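Local coordinates for protein KLLA0C04147p (Kluyveromyces lactis, PDB 5H2D) that binds ergosterol through the sterol-binding (ORD) domain of the yeast oxysterol-binding protein relative Osh1 and probably transfers sterols between membranes, at residues E68-L73 against A118-P123; T128-R133 against W347-D352. All coordinates share one frame; numbering follows the deposited sequence.

Contact 1 of 2, residues E68-L73 against A118-P123. With ERG (ergosterol), chain B.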
ATOM      1  N   GLU A  68      -6.027   6.216  13.837  1.00 11.43           N
ATOM      2  CA  GLU A  68      -5.486   4.869  13.886  1.00 11.89           C
ATOM      3  C   GLU A  68      -3.977   4.946  14.100  1.00 11.26           C
ATOM      4  O   GLU A  68      -3.321   5.764  13.462  1.00 11.71           O
ATOM      5  CB  GLU A  68      -5.789   4.135  12.565  1.00 11.48           C
ATOM      6  CG  GLU A  68      -5.347   2.697  12.527  1.00 13.38           C
ATOM      7  CD  GLU A  68      -5.659   2.061  11.184  1.00 11.63           C
ATOM      8  OE1 GLU A  68      -4.760   1.979  10.322  1.00 12.78           O
ATOM      9  OE2 GLU A  68      -6.811   1.642  10.992  1.00 13.83           O
ATOM     10  N   PRO A  69      -3.392   4.084  14.954  1.00 11.59           N
ATOM     11  CA  PRO A  69      -1.946   4.165  15.220  1.00 12.08           C
ATOM     12  C   PRO A  69      -1.104   3.487  14.159  1.00 11.66           C
ATOM     13  O   PRO A  69      -0.159   2.755  14.460  1.00 13.00           O
ATOM     14  CB  PRO A  69      -1.802   3.448  16.566  1.00 15.74           C
ATOM     15  CG  PRO A  69      -2.871   2.400  16.492  1.00 13.92           C
ATOM     16  CD  PRO A  69      -4.045   3.089  15.823  1.00 14.99           C
ATOM     17  N   THR A  70      -1.429   3.725  12.900  1.00  9.69           N
ATOM     18  CA  THR A  70      -0.570   3.347  11.798  1.00  9.51           C
ATOM     19  C   THR A  70      -0.246   4.616  11.037  1.00 10.21           C
ATOM     20  O   THR A  70      -0.970   5.600  11.132  1.00 12.35           O
ATOM     21  CB  THR A  70      -1.244   2.363  10.843  1.00 11.84           C
ATOM     22  OG1 THR A  70      -2.376   3.008  10.239  1.00 14.50           O
ATOM     23  CG2 THR A  70      -1.708   1.106  11.595  1.00 13.82           C
ATOM     24  N   SER A  71       0.835   4.586  10.274  1.00  7.78           N
ATOM     25  CA  SER A  71       1.196   5.703   9.411  1.00  9.85           C
ATOM     26  C   SER A  71       0.629   5.496   8.010  1.00  9.36           C
ATOM     27  O   SER A  71       0.412   4.366   7.574  1.00  9.29           O
ATOM     28  CB  SER A  71       2.723   5.833   9.336  1.00  9.73           C
ATOM     29  OG  SER A  71       3.135   6.919   8.514  1.00  9.99           O
ATOM     30  N   LEU A  72       0.388   6.602   7.293  1.00 10.18           N
ATOM     31  CA  LEU A  72       0.141   6.454   5.860  1.00  9.96           C
ATOM     32  C   LEU A  72       1.236   5.606   5.202  1.00  9.08           C
ATOM     33  O   LEU A  72       0.958   4.811   4.292  1.00 10.23           O
ATOM     34  CB  LEU A  72       0.030   7.831   5.192  1.00 11.07           C
ATOM     35  CG  LEU A  72      -1.218   8.102   4.342  1.00 15.59           C
ATOM     36  CD1 LEU A  72      -1.272   7.180   3.147  1.00 16.24           C
ATOM     37  CD2 LEU A  72      -2.477   7.971   5.189  1.00 16.09           C
ATOM     38  N   LEU A  73       2.487   5.735   5.671  1.00  9.09           N
ATOM     39  CA  LEU A  73       3.581   4.936   5.112  1.00  9.05           C
ATOM     40  C   LEU A  73       3.334   3.446   5.286  1.00 10.70           C
ATOM     41  O   LEU A  73       3.733   2.643   4.434  1.00 13.31           O
ATOM     42  CB  LEU A  73       4.908   5.307   5.788  1.00  9.28           C
ATOM     43  CG  LEU A  73       5.362   6.757   5.700  1.00  9.93           C
ATOM     44  CD1 LEU A  73       6.758   6.940   6.323  1.00  9.55           C
ATOM     45  CD2 LEU A  73       5.360   7.195   4.249  1.00 10.25           C
ATOM     46  N   ALA A 118     -10.982   5.534  10.114  1.00 10.85           N
ATOM     47  CA  ALA A 118     -10.059   6.247  10.981  1.00 11.45           C
ATOM     48  C   ALA A 118      -8.923   6.808  10.151  1.00 10.63           C
ATOM     49  O   ALA A 118      -8.494   6.199   9.162  1.00 12.19           O
ATOM     50  CB  ALA A 118      -9.491   5.333  12.076  1.00 13.01           C
ATOM     51  N   LYS A 119      -8.412   7.945  10.607  1.00 11.05           N
ATOM     52  CA  LYS A 119      -7.325   8.643   9.930  1.00 10.10           C
ATOM     53  C   LYS A 119      -5.982   8.079  10.379  1.00  9.89           C
ATOM     54  O   LYS A 119      -5.655   8.169  11.575  1.00 10.73           O
ATOM     55  CB  LYS A 119      -7.408  10.132  10.251  1.00 12.19           C
ATOM     56  CG  LYS A 119      -6.311  11.006   9.674  1.00 19.22           C
ATOM     57  CD  LYS A 119      -6.545  12.444  10.124  1.00 22.62           C
ATOM     58  CE  LYS A 119      -5.253  13.220  10.307  1.00 28.42           C
ATOM     59  NZ  LYS A 119      -5.541  14.624  10.758  1.00 29.92           N
ATOM     60  N   PRO A 120      -5.174   7.502   9.482  1.00  9.83           N
ATOM     61  CA  PRO A 120      -3.796   7.134   9.843  1.00  9.27           C
ATOM     62  C   PRO A 120      -2.966   8.383  10.086  1.00 11.68           C
ATOM     63  O   PRO A 120      -3.340   9.494   9.702  1.00 11.01           O
ATOM     64  CB  PRO A 120      -3.274   6.385   8.615  1.00 10.09           C
ATOM     65  CG  PRO A 120      -4.509   6.055   7.779  1.00 12.19           C
ATOM     66  CD  PRO A 120      -5.463   7.214   8.069  1.00 11.81           C
ATOM     67  N   PHE A 121      -1.794   8.187  10.690  1.00  8.67           N
ATOM     68  CA  PHE A 121      -0.921   9.329  10.934  1.00  9.99           C
ATOM     69  C   PHE A 121      -0.441   9.940   9.623  1.00 10.06           C
ATOM     70  O   PHE A 121      -0.093   9.238   8.663  1.00 10.49           O
ATOM     71  CB  PHE A 121       0.283   8.926  11.793  1.00 10.01           C
ATOM     72  CG  PHE A 121       0.015   8.997  13.265  1.00 11.61           C
ATOM     73  CD1 PHE A 121      -0.753   8.020  13.886  1.00 12.07           C
ATOM     74  CD2 PHE A 121       0.530  10.035  14.026  1.00 12.83           C
ATOM     75  CE1 PHE A 121      -1.011   8.084  15.260  1.00 14.62           C
ATOM     76  CE2 PHE A 121       0.272  10.104  15.396  1.00 13.21           C
ATOM     77  CZ  PHE A 121      -0.498   9.140  16.010  1.00 14.07           C
ATOM     78  N   ASN A 122      -0.414  11.262   9.589  1.00  9.73           N
ATOM     79  CA  ASN A 122       0.176  12.001   8.495  1.00  9.22           C
ATOM     80  C   ASN A 122       1.689  11.982   8.709  1.00  8.62           C
ATOM     81  O   ASN A 122       2.173  12.550   9.696  1.00 10.29           O
ATOM     82  CB  ASN A 122      -0.403  13.422   8.496  1.00  8.91           C
ATOM     83  CG  ASN A 122      -0.020  14.223   7.269  1.00 11.04           C
ATOM     84  OD1 ASN A 122       0.422  13.675   6.269  1.00 11.92           O
ATOM     85  ND2 ASN A 122      -0.203  15.538   7.345  1.00 13.52           N
ATOM     86  N   PRO A 123       2.467  11.317   7.849  1.00  8.33           N
ATOM     87  CA  PRO A 123       3.897  11.155   8.135  1.00  9.59           C
ATOM     88  C   PRO A 123       4.610  12.497   8.145  1.00  9.19           C
ATOM     89  O   PRO A 123       4.267  13.409   7.387  1.00 11.15           O
ATOM     90  CB  PRO A 123       4.395  10.261   6.994  1.00 10.22           C
ATOM     91  CG  PRO A 123       3.152   9.594   6.449  1.00  8.70           C
ATOM     92  CD  PRO A 123       2.086  10.664   6.582  1.00  7.55           C
TER
HETATM   93  C1  ERG B1301      -6.235   2.593   0.371  1.00  9.20           C
HETATM   94  C2  ERG B1301      -5.157   1.658  -0.174  1.00  9.76           C
HETATM   95  C3  ERG B1301      -4.018   2.518  -0.657  1.00 10.84           C
HETATM   96  C4  ERG B1301      -3.460   3.356   0.494  1.00 11.30           C
HETATM   97  C5  ERG B1301      -4.480   4.099   1.178  1.00 10.61           C
HETATM   98  C6  ERG B1301      -4.155   5.329   1.733  1.00 10.14           C
HETATM   99  C7  ERG B1301      -5.069   6.093   2.477  1.00 11.51           C
HETATM  100  C8  ERG B1301      -6.368   5.630   2.706  1.00  9.91           C
HETATM  101  C9  ERG B1301      -6.808   4.487   1.976  1.00 10.00           C
HETATM  102  C10 ERG B1301      -5.718   3.488   1.506  1.00 10.36           C
HETATM  103  C11 ERG B1301      -8.057   3.746   2.618  1.00 11.85           C
HETATM  104  C12 ERG B1301      -9.083   4.710   3.222  1.00 11.14           C
HETATM  105  C13 ERG B1301      -8.347   5.635   4.214  1.00 10.89           C
HETATM  106  C14 ERG B1301      -7.369   6.459   3.346  1.00  9.71           C
HETATM  107  C15 ERG B1301      -6.891   7.510   4.327  1.00 11.42           C
HETATM  108  C16 ERG B1301      -8.156   7.847   5.168  1.00 10.00           C
HETATM  109  C17 ERG B1301      -9.208   6.786   4.743  1.00 10.55           C
HETATM  110  C18 ERG B1301      -7.666   4.863   5.366  1.00 10.93           C
HETATM  111  C19 ERG B1301      -5.354   2.606   2.733  1.00 10.28           C
HETATM  112  C20 ERG B1301     -10.157   6.509   5.932  1.00 11.72           C
HETATM  113  C21 ERG B1301     -11.191   5.421   5.670  1.00 13.03           C
HETATM  114  C22 ERG B1301     -10.878   7.822   6.205  1.00 12.25           C
HETATM  115  C23 ERG B1301     -10.640   8.568   7.479  1.00 13.49           C
HETATM  116  C24 ERG B1301     -11.349   9.902   7.715  1.00 12.13           C
HETATM  117  C25 ERG B1301     -11.825   9.946   9.173  1.00 13.74           C
HETATM  118  C26 ERG B1301     -12.820   8.801   9.393  1.00 15.98           C
HETATM  119  C27 ERG B1301     -12.546  11.261   9.516  1.00 16.98           C
HETATM  120  C28 ERG B1301     -10.336  10.992   7.426  1.00 11.57           C
HETATM  121  O1  ERG B1301      -2.956   1.682  -1.241  1.00 12.53           O
HETATM  122  O   HOH W   1      -3.777   8.787  13.477  1.00 16.93           O
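Three backbone bonds tie 68-73 to 118-123, with Ser71 and Phe121 forming a parallel bridge. Phe121 N donates to Thr70 O over 2.8 Å, Leu72 N to Phe121 O, and Glu68 N to Lys119 O. A water donates to both Glu68 O and Lys119 O. The apolar part is built on two prolines. Leu72 CD2 lies 3.8 Å from Pro120 CG, while its other methyl, CD1, turns to the sterol, 3.7 Å from C6 of ergosterol. Leu72, Ala118 and Lys119 thus line the pocket of this sterol-binding domain, Ala118 O and Lys119 N lying near C23 in the sterol side chain. Pro123 CG rests 3.7 Å from Leu73 CG and also touches Ser71 OG. Turned opposite its backbone nitrogen (chi1 -179°), Ser71 OG accepts from Leu73 N at 3.1 Å, which makes Ser71 the N-cap of the helix. The Phe121 ring presents its edge to the inverse gamma turn centred on Pro69, with CD1 3.4 Å from Glu68 O. Glu68 OE1 takes the Thr70 hydroxyl on its anti lone pair and pairs with Arg116 and Arg75. Helix 357-363 packs against Phe121, and strand 138-146 meets Leu73 and Pro123 beside the start of helix 72-77.

Contact 2 of 2, residues T128-R133 against W347-D352; sequences TFEYSR and WLPPTD
Thr128 meets Thr351 where a type I turn, Pro349 to Asp352, docks on strand 128-133 of the ORD's antiparallel sheet system through a single backbone bridge. Thr128 N donates almost straight to Thr351 O at 3.0 Å. Both threonines set OG1 between backbone N and carbonyl carbon (chi1 57° and 55°), which brings the two hydroxyls within 2.6 Å of each other, Thr128 OG1 to Thr351 OG1, in a hydrogen bond that either may donate. Asp352 CG stands opposite its backbone N (chi1 -170°), carrying the carboxylate along the strand to Glu130 N, which meets Asp352 OD1 at 3.1 Å. A water shared with Thr128 OG1 also donates to OD1, and Arg354 pairs with OD2. With an alanine at Asp352, Glu130 N would probably lose its acceptor, Arg354 its charged mate and the water one partner. Glu130 runs at about a right angle to Asp352; Tyr419 and Tyr25 hydrogen-bond to its carboxylate and Arg423 forms a salt bridge with it. Arg423, together with Arg354 on Asp352, probably offsets the two like charges. Leu348 CD2 sits over the face of the Glu130 carboxylate, 3.4 Å from Glu130 CD.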
ATOM      1  N   THR A 128      10.528   7.861   7.377  1.00  9.40           N
ATOM      2  CA  THR A 128      10.748   6.691   6.551  1.00 10.20           C
ATOM      3  C   THR A 128      10.091   5.476   7.186  1.00  9.55           C
ATOM      4  O   THR A 128       9.761   5.472   8.369  1.00  9.17           O
ATOM      5  CB  THR A 128      12.245   6.403   6.353  1.00 10.25           C
ATOM      6  OG1 THR A 128      12.865   6.237   7.642  1.00 10.56           O
ATOM      7  CG2 THR A 128      12.924   7.551   5.632  1.00 10.68           C
ATOM      8  N   PHE A 129       9.902   4.436   6.381  1.00  8.96           N
ATOM      9  CA  PHE A 129       9.455   3.171   6.941  1.00  8.22           C
ATOM     10  C   PHE A 129      10.032   2.043   6.100  1.00  8.87           C
ATOM     11  O   PHE A 129       9.902   2.043   4.874  1.00  9.69           O
ATOM     12  CB  PHE A 129       7.916   3.080   7.015  1.00  9.18           C
ATOM     13  CG  PHE A 129       7.410   1.716   7.466  1.00  9.05           C
ATOM     14  CD1 PHE A 129       7.651   1.270   8.760  1.00  9.29           C
ATOM     15  CD2 PHE A 129       6.711   0.884   6.599  1.00  9.12           C
ATOM     16  CE1 PHE A 129       7.218   0.020   9.168  1.00 10.29           C
ATOM     17  CE2 PHE A 129       6.266  -0.367   7.014  1.00 10.03           C
ATOM     18  CZ  PHE A 129       6.525  -0.794   8.301  1.00  9.45           C
ATOM     19  N   GLU A 130      10.697   1.102   6.761  1.00 10.31           N
ATOM     20  CA  GLU A 130      11.222  -0.082   6.100  1.00 11.04           C
ATOM     21  C   GLU A 130      10.498  -1.317   6.603  1.00  9.58           C
ATOM     22  O   GLU A 130      10.011  -1.351   7.739  1.00  9.85           O
ATOM     23  CB  GLU A 130      12.718  -0.240   6.361  1.00 12.09           C
ATOM     24  CG  GLU A 130      13.044  -0.357   7.839  1.00 11.06           C
ATOM     25  CD  GLU A 130      14.420  -0.980   8.076  1.00 11.02           C
ATOM     26  OE1 GLU A 130      14.461  -2.203   8.335  1.00 13.41           O
ATOM     27  OE2 GLU A 130      15.432  -0.240   7.970  1.00 13.55           O
ATOM     28  N   TYR A 131      10.422  -2.333   5.749  1.00  9.93           N
ATOM     29  CA  TYR A 131       9.802  -3.600   6.137  1.00  9.03           C
ATOM     30  C   TYR A 131      10.314  -4.678   5.194  1.00 12.78           C
ATOM     31  O   TYR A 131      10.040  -4.635   3.989  1.00 11.93           O
ATOM     32  CB  TYR A 131       8.278  -3.490   6.087  1.00 10.60           C
ATOM     33  CG  TYR A 131       7.472  -4.700   6.505  1.00 10.03           C
ATOM     34  CD1 TYR A 131       7.220  -4.956   7.850  1.00 12.05           C
ATOM     35  CD2 TYR A 131       6.900  -5.541   5.555  1.00 11.22           C
ATOM     36  CE1 TYR A 131       6.448  -6.043   8.241  1.00 12.25           C
ATOM     37  CE2 TYR A 131       6.117  -6.630   5.934  1.00 10.48           C
ATOM     38  CZ  TYR A 131       5.898  -6.871   7.272  1.00 12.10           C
ATOM     39  OH  TYR A 131       5.120  -7.935   7.643  1.00 11.90           O
ATOM     40  N   SER A 132      11.064  -5.636   5.733  1.00 11.33           N
ATOM     41  CA  SER A 132      11.543  -6.754   4.937  1.00 12.50           C
ATOM     42  C   SER A 132      10.952  -8.045   5.472  1.00 10.32           C
ATOM     43  O   SER A 132      10.660  -8.172   6.667  1.00 12.82           O
ATOM     44  CB  SER A 132      13.071  -6.827   4.951  1.00 11.32           C
ATOM     45  OG  SER A 132      13.632  -5.662   4.373  1.00 14.42           O
ATOM     46  N   ARG A 133      10.761  -9.008   4.569  1.00 12.90           N
ATOM     47  CA  ARG A 133      10.192 -10.303   4.933  1.00 14.91           C
ATOM     48  C   ARG A 133      11.157 -11.376   4.455  1.00 18.25           C
ATOM     49  O   ARG A 133      11.114 -11.792   3.289  1.00 17.77           O
ATOM     50  CB  ARG A 133       8.798 -10.474   4.341  1.00 15.73           C
ATOM     51  CG  ARG A 133       7.721  -9.657   5.073  1.00 13.90           C
ATOM     52  CD  ARG A 133       7.419 -10.196   6.457  1.00 14.64           C
ATOM     53  NE  ARG A 133       6.790 -11.510   6.365  1.00 15.24           N
ATOM     54  CZ  ARG A 133       5.484 -11.732   6.410  1.00 15.91           C
ATOM     55  NH1 ARG A 133       4.629 -10.727   6.574  1.00 13.89           N
ATOM     56  NH2 ARG A 133       5.022 -12.972   6.292  1.00 19.58           N
ATOM     57  N   TRP A 347      19.176  -1.317  13.830  1.00 13.38           N
ATOM     58  CA  TRP A 347      19.434  -1.082  12.416  1.00 14.00           C
ATOM     59  C   TRP A 347      18.746   0.165  11.875  1.00 13.90           C
ATOM     60  O   TRP A 347      19.160   0.679  10.833  1.00 14.62           O
ATOM     61  CB  TRP A 347      18.963  -2.284  11.589  1.00 13.83           C
ATOM     62  CG  TRP A 347      19.711  -3.545  11.895  1.00 14.89           C
ATOM     63  CD1 TRP A 347      19.362  -4.514  12.799  1.00 13.97           C
ATOM     64  CD2 TRP A 347      20.953  -3.961  11.316  1.00 17.11           C
ATOM     65  NE1 TRP A 347      20.318  -5.511  12.811  1.00 17.27           N
ATOM     66  CE2 TRP A 347      21.299  -5.195  11.910  1.00 16.39           C
ATOM     67  CE3 TRP A 347      21.805  -3.408  10.354  1.00 16.20           C
ATOM     68  CZ2 TRP A 347      22.465  -5.887  11.569  1.00 17.75           C
ATOM     69  CZ3 TRP A 347      22.960  -4.099  10.013  1.00 20.77           C
ATOM     70  CH2 TRP A 347      23.275  -5.327  10.620  1.00 20.00           C
ATOM     71  N   LEU A 348      17.716   0.647  12.547  1.00 12.41           N
ATOM     72  CA  LEU A 348      16.853   1.644  11.934  1.00 13.60           C
ATOM     73  C   LEU A 348      17.491   3.028  11.892  1.00 13.32           C
ATOM     74  O   LEU A 348      18.235   3.416  12.803  1.00 14.66           O
ATOM     75  CB  LEU A 348      15.540   1.741  12.703  1.00 12.12           C
ATOM     76  CG  LEU A 348      14.691   0.474  12.746  1.00 13.01           C
ATOM     77  CD1 LEU A 348      13.512   0.690  13.684  1.00 12.69           C
ATOM     78  CD2 LEU A 348      14.205   0.080  11.346  1.00 12.51           C
ATOM     79  N   PRO A 349      17.160   3.815  10.878  1.00 12.75           N
ATOM     80  CA  PRO A 349      17.461   5.246  10.914  1.00 13.44           C
ATOM     81  C   PRO A 349      16.590   5.922  11.948  1.00 12.12           C
ATOM     82  O   PRO A 349      15.526   5.390  12.295  1.00 13.42           O
ATOM     83  CB  PRO A 349      17.095   5.712   9.497  1.00 13.33           C
ATOM     84  CG  PRO A 349      15.980   4.775   9.088  1.00 15.01           C
ATOM     85  CD  PRO A 349      16.279   3.449   9.752  1.00 12.10           C
ATOM     86  N   PRO A 350      16.982   7.100  12.444  1.00 13.86           N
ATOM     87  CA  PRO A 350      16.138   7.802  13.425  1.00 16.00           C
ATOM     88  C   PRO A 350      14.788   8.213  12.878  1.00 13.74           C
ATOM     89  O   PRO A 350      13.927   8.616  13.664  1.00 14.26           O
ATOM     90  CB  PRO A 350      16.970   9.036  13.806  1.00 17.91           C
ATOM     91  CG  PRO A 350      18.334   8.784  13.277  1.00 23.40           C
ATOM     92  CD  PRO A 350      18.249   7.798  12.175  1.00 16.72           C
ATOM     93  N   THR A 351      14.587   8.121  11.568  1.00 11.58           N
ATOM     94  CA  THR A 351      13.357   8.542  10.927  1.00 12.24           C
ATOM     95  C   THR A 351      12.318   7.433  10.805  1.00 10.99           C
ATOM     96  O   THR A 351      11.218   7.713  10.326  1.00 10.30           O
ATOM     97  CB  THR A 351      13.660   9.074   9.524  1.00 11.25           C
ATOM     98  OG1 THR A 351      14.372   8.063   8.799  1.00 11.91           O
ATOM     99  CG2 THR A 351      14.483  10.376   9.586  1.00 13.75           C
ATOM    100  N   ASP A 352      12.625   6.195  11.192  1.00 10.58           N
ATOM    101  CA  ASP A 352      11.677   5.112  10.947  1.00  9.99           C
ATOM    102  C   ASP A 352      10.414   5.280  11.785  1.00 10.83           C
ATOM    103  O   ASP A 352      10.472   5.625  12.969  1.00 11.05           O
ATOM    104  CB  ASP A 352      12.298   3.742  11.232  1.00 11.69           C
ATOM    105  CG  ASP A 352      11.408   2.600  10.747  1.00 10.17           C
ATOM    106  OD1 ASP A 352      11.468   2.279   9.536  1.00 10.72           O
ATOM    107  OD2 ASP A 352      10.634   2.049  11.563  1.00 11.08           O
TER
HETATM  108  O   HOH W   2      13.170   3.534   7.831  1.00 11.25           O

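Both contacts are buried, yet they do different work. Contact 1 lies nearer the centre of the chain; part of it lines the ergosterol pocket, and its side chains are mainly leucine and proline around a short parallel pairing. Contact 2, about 16 Å away between centres, is further out and joins strand 128-133 to the loop between helices 332-337 and 357-363 with hydroxyls, carboxylates and a water. The side chain of Phe129 is about 12 Å from the bound ergosterol. Strand 128-133 follows strand 119-121 in sequence, and the two sites touch: Leu73 CD1 is 3.7 Å from Thr128 C, and Leu73 also packs on Phe129. Helix 72-77 therefore bears on strand 128-133 as well as on the 118-123 segment.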